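Side-chain contacts in flap endonuclease 1 (Methanocaldococcus jannaschii, PDB 1A76), which cuts 5'-flap structures and trims 5' DNA ends during DNA replication and repair, using magnesium ions that probably take part in the reaction: residues A[25-30]-A[152-157]; A[156-161]-A[167-172]. All blocks are in the same frame, centred on the assembly; numbering follows the deposited sequence.

Contact 1 (A[25-30]-A[152-157]); sequences AIDGMN and EGEAQA
The carboxylate of Asp27 divides its two oxygens between capping its own helix and facing Glu154. OD1 turns back along its own chain to accept the backbone amide of Asn30, N to OD1 3.1 Å at an N-H...O angle of 162°. The amide is straight on to the oxygen yet arrives well above the carboxylate plane. This is an N-cap: strand 23-27 ends at Asp27, helix 28-38 starts on the next residue, and the side chain takes up an amide of its first turn. The other oxygen, OD2, lies against the aliphatic base of Glu154, 3.6 Å from CB. The two acidic side chains run side by side in the same direction, with their carboxylate planes 28° apart. Asp27 reaches this place with CG anti to its backbone N (chi1 179°), whereas Glu154 has CG held between its N and carbonyl carbon and then bends at chi2. OE1 of Glu154 is a ligand of the bound manganese and stands 4.3 Å from Asp27 OD2, so the positive ion probably offsets the crowding of like charges. Asp80, which accepts from Gly153 N, lies near Glu154 too. Farther along the helix, away from the acids, the contact turns apolar, as the methyls of Ala25 and Ala157 meet CB to CB at 3.8 Å and bring strand and helix close. With an alanine at Asp27, the amide of Asn30 would probably lose its capping acceptor, and the metal site one of its predicted carboxylates. A strand end from the N-domain and a helix start from the I-domain thus bring acids to one place, consistent with a first magnesium site, predicted for Asp27 and experimentally supported for Glu152 and Glu154.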
# COMPACT_ATOMS: atom_id res chain seq x y z
N ALA A 25 -3.85 9.56 2.26
CA ALA A 25 -3.87 8.74 1.06
C ALA A 25 -3.56 7.34 1.58
O ALA A 25 -2.51 7.11 2.17
CB ALA A 25 -2.81 9.20 0.06
N ILE A 26 -4.48 6.41 1.39
CA ILE A 26 -4.26 5.05 1.86
C ILE A 26 -3.59 4.15 0.83
O ILE A 26 -4.04 4.05 -0.30
CB ILE A 26 -5.58 4.36 2.27
CG1 ILE A 26 -6.21 5.09 3.45
CG2 ILE A 26 -5.29 2.90 2.66
CD1 ILE A 26 -7.63 4.69 3.70
N ASP A 27 -2.50 3.49 1.23
CA ASP A 27 -1.83 2.55 0.34
C ASP A 27 -2.78 1.35 0.27
O ASP A 27 -2.79 0.49 1.16
CB ASP A 27 -0.48 2.12 0.90
CG ASP A 27 0.23 1.13 -0.00
OD1 ASP A 27 -0.45 0.35 -0.71
OD2 ASP A 27 1.47 1.13 -0.01
N GLY A 28 -3.59 1.33 -0.78
CA GLY A 28 -4.59 0.29 -0.98
C GLY A 28 -4.17 -1.16 -0.90
O GLY A 28 -4.75 -1.92 -0.14
N MET A 29 -3.18 -1.56 -1.68
CA MET A 29 -2.74 -2.95 -1.65
C MET A 29 -2.16 -3.31 -0.31
O MET A 29 -2.35 -4.41 0.18
CB MET A 29 -1.74 -3.22 -2.77
CG MET A 29 -2.36 -3.05 -4.14
SD MET A 29 -3.62 -4.29 -4.47
CE MET A 29 -5.06 -3.34 -4.18
N ASN A 30 -1.44 -2.37 0.31
CA ASN A 30 -0.87 -2.66 1.61
C ASN A 30 -1.99 -2.93 2.59
O ASN A 30 -1.90 -3.84 3.42
CB ASN A 30 -0.01 -1.50 2.12
CG ASN A 30 0.77 -1.88 3.36
OD1 ASN A 30 0.34 -1.64 4.47
ND2 ASN A 30 1.92 -2.53 3.16
N GLU A 152 3.21 2.00 -9.09
CA GLU A 152 3.22 1.76 -7.65
C GLU A 152 2.29 2.70 -6.90
O GLU A 152 2.42 3.92 -6.99
CB GLU A 152 4.64 1.91 -7.09
CG GLU A 152 5.60 0.82 -7.56
CD GLU A 152 5.65 -0.36 -6.61
OE1 GLU A 152 4.67 -1.14 -6.57
OE2 GLU A 152 6.67 -0.50 -5.90
N GLY A 153 1.35 2.12 -6.15
CA GLY A 153 0.41 2.92 -5.40
C GLY A 153 1.09 3.71 -4.30
O GLY A 153 0.68 4.82 -3.99
N GLU A 154 2.12 3.14 -3.69
CA GLU A 154 2.83 3.82 -2.61
C GLU A 154 3.49 5.07 -3.15
O GLU A 154 3.64 6.06 -2.43
CB GLU A 154 3.87 2.90 -1.97
CG GLU A 154 4.94 2.44 -2.92
CD GLU A 154 4.74 1.02 -3.38
OE1 GLU A 154 3.60 0.66 -3.73
OE2 GLU A 154 5.73 0.26 -3.39
N ALA A 155 3.90 5.03 -4.42
CA ALA A 155 4.53 6.19 -5.06
C ALA A 155 3.51 7.26 -5.33
O ALA A 155 3.78 8.43 -5.15
CB ALA A 155 5.21 5.79 -6.36
N GLN A 156 2.33 6.85 -5.79
CA GLN A 156 1.26 7.80 -6.08
C GLN A 156 0.80 8.48 -4.79
O GLN A 156 0.57 9.69 -4.76
CB GLN A 156 0.07 7.09 -6.74
CG GLN A 156 -1.15 7.98 -6.92
CD GLN A 156 -0.94 9.10 -7.93
OE1 GLN A 156 -0.15 8.96 -8.87
NE2 GLN A 156 -1.64 10.22 -7.75
N ALA A 157 0.67 7.69 -3.73
CA ALA A 157 0.23 8.22 -2.44
C ALA A 157 1.25 9.21 -1.89
O ALA A 157 0.89 10.24 -1.31
CB ALA A 157 0.01 7.08 -1.45

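Contact 2 (A[156-161]-A[167-172]); sequences QASYMA and WAVVSQ
Plain apolar helix-on-sheet packing joins 156-161 to 167-172 within a beta-alpha-beta crossover of the PIN-like nuclease core. Strand 146-148 leads through helix 153-162 to the parallel strand 168-170, with strands 74-79 and 23-27 lying between the two in the sheet. The helix returns across the sheet nearly antiparallel to strand 168-170, at 153°, and the axes of the two segments come within 7.5 Å. Small side chains make this closeness possible. Ala157 and Ala161, one turn apart, both point their methyls at the strand, and Val169 faces them in turn. The methyl CG2 of Val169 does most of the touching, packing 3.7 Å from Ala157 CB and 4.1 Å from Ala161 CB. It lies anti to the carbonyl carbon of its own residue, beside the backbone N, while CG1 is the branch anti to N (chi1 167°). Ala161 also sits against the backbone of Ala168. Ser158 turns its CB away from the strand, and its hydroxyl is engaged by Glu154 O and Ala176 O. Ala157 also meets Val78 of strand 74-79, so its methyl touches three neighbouring strands, counting that of Ala25. At the closest point, Val169 CG2 comes 3.3 Å from Ala157 O, the carbonyl oxygen that also accepts the helical bond from Ala161 N.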
# COMPACT_ATOMS: atom_id res chain seq x y z
N GLN A 156 2.33 6.85 -5.79
CA GLN A 156 1.26 7.80 -6.08
C GLN A 156 0.80 8.48 -4.79
O GLN A 156 0.57 9.69 -4.76
CB GLN A 156 0.07 7.09 -6.74
CG GLN A 156 -1.15 7.98 -6.92
CD GLN A 156 -0.94 9.10 -7.93
OE1 GLN A 156 -0.15 8.96 -8.87
NE2 GLN A 156 -1.64 10.22 -7.75
N ALA A 157 0.67 7.69 -3.73
CA ALA A 157 0.23 8.22 -2.44
C ALA A 157 1.25 9.21 -1.89
O ALA A 157 0.89 10.24 -1.31
CB ALA A 157 0.01 7.08 -1.45
N SER A 158 2.53 8.88 -2.05
CA SER A 158 3.58 9.76 -1.56
C SER A 158 3.51 11.10 -2.29
O SER A 158 3.59 12.17 -1.65
CB SER A 158 4.96 9.12 -1.76
OG SER A 158 5.01 7.85 -1.11
N TYR A 159 3.36 11.05 -3.61
CA TYR A 159 3.27 12.27 -4.42
C TYR A 159 2.11 13.16 -3.97
O TYR A 159 2.24 14.39 -3.88
CB TYR A 159 3.08 11.89 -5.90
CG TYR A 159 2.66 13.03 -6.81
CD1 TYR A 159 3.56 14.05 -7.13
CD2 TYR A 159 1.40 13.05 -7.42
CE1 TYR A 159 3.21 15.07 -8.04
CE2 TYR A 159 1.04 14.06 -8.33
CZ TYR A 159 1.96 15.06 -8.63
OH TYR A 159 1.63 16.06 -9.52
N MET A 160 0.96 12.54 -3.68
CA MET A 160 -0.21 13.30 -3.23
C MET A 160 0.07 13.98 -1.88
O MET A 160 -0.40 15.09 -1.60
CB MET A 160 -1.42 12.38 -3.12
CG MET A 160 -1.88 11.81 -4.47
SD MET A 160 -2.83 10.27 -4.39
CE MET A 160 -4.41 10.84 -3.79
N ALA A 161 0.83 13.29 -1.04
CA ALA A 161 1.16 13.84 0.27
C ALA A 161 2.18 14.95 0.10
O ALA A 161 2.08 16.00 0.73
CB ALA A 161 1.71 12.73 1.17
N TRP A 167 -2.40 14.87 4.17
CA TRP A 167 -1.42 15.06 5.24
C TRP A 167 -0.38 13.94 5.35
O TRP A 167 0.77 14.19 5.72
CB TRP A 167 -2.16 15.19 6.56
CG TRP A 167 -1.30 15.63 7.70
CD1 TRP A 167 -0.69 16.85 7.84
CD2 TRP A 167 -0.99 14.88 8.88
NE1 TRP A 167 -0.02 16.90 9.05
CE2 TRP A 167 -0.19 15.71 9.70
CE3 TRP A 167 -1.32 13.59 9.32
CZ2 TRP A 167 0.29 15.28 10.94
CZ3 TRP A 167 -0.84 13.18 10.55
CH2 TRP A 167 -0.05 14.02 11.34
N ALA A 168 -0.80 12.72 5.04
CA ALA A 168 0.10 11.59 5.14
C ALA A 168 -0.36 10.39 4.34
O ALA A 168 -1.50 10.34 3.81
CB ALA A 168 0.27 11.18 6.61
N VAL A 169 0.54 9.41 4.25
CA VAL A 169 0.25 8.16 3.57
C VAL A 169 -0.01 7.14 4.68
O VAL A 169 0.74 7.05 5.65
CB VAL A 169 1.47 7.70 2.72
CG1 VAL A 169 1.30 6.25 2.27
CG2 VAL A 169 1.65 8.64 1.53
N VAL A 170 -1.11 6.41 4.56
CA VAL A 170 -1.43 5.38 5.53
C VAL A 170 -0.91 4.05 4.99
O VAL A 170 -1.23 3.65 3.87
CB VAL A 170 -2.94 5.31 5.78
CG1 VAL A 170 -3.29 4.06 6.58
CG2 VAL A 170 -3.40 6.56 6.51
N SER A 171 -0.08 3.38 5.78
CA SER A 171 0.50 2.11 5.37
C SER A 171 1.23 1.45 6.55
O SER A 171 1.54 2.11 7.53
CB SER A 171 1.48 2.32 4.22
OG SER A 171 2.11 1.10 3.87
N GLN A 172 1.50 0.15 6.45
CA GLN A 172 2.22 -0.56 7.50
C GLN A 172 3.71 -0.56 7.19
O GLN A 172 4.55 -0.88 8.05
CB GLN A 172 1.71 -2.00 7.61
CG GLN A 172 0.32 -2.10 8.19
CD GLN A 172 0.23 -1.49 9.56
OE1 GLN A 172 0.78 -2.01 10.52
NE2 GLN A 172 -0.45 -0.36 9.66

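Overall arrangement
Contacts 1 and 2 lie side by side in the buried core, their centres about 7 Å apart, and share helix 153-162, with Ala157 taking part in both. Along the chain strand 23-27 comes first, in the N-domain; the helix and strand 168-170 follow much later, in the I-domain. The two strands are parallel neighbours in the mixed sheet, and the helix packs on both: Ala157 touches each strand, Glu154 nearer the helix start lies beside Asp27, and Ala161 a turn further on packs on strand 168-170. A probable hydrogen bond of 2.9 Å between Ala25 O and Val170 N ties the strands directly. Regions distant in sequence thus build one sheet core, with carboxylates of the metal site, some predicted, gathered at one end.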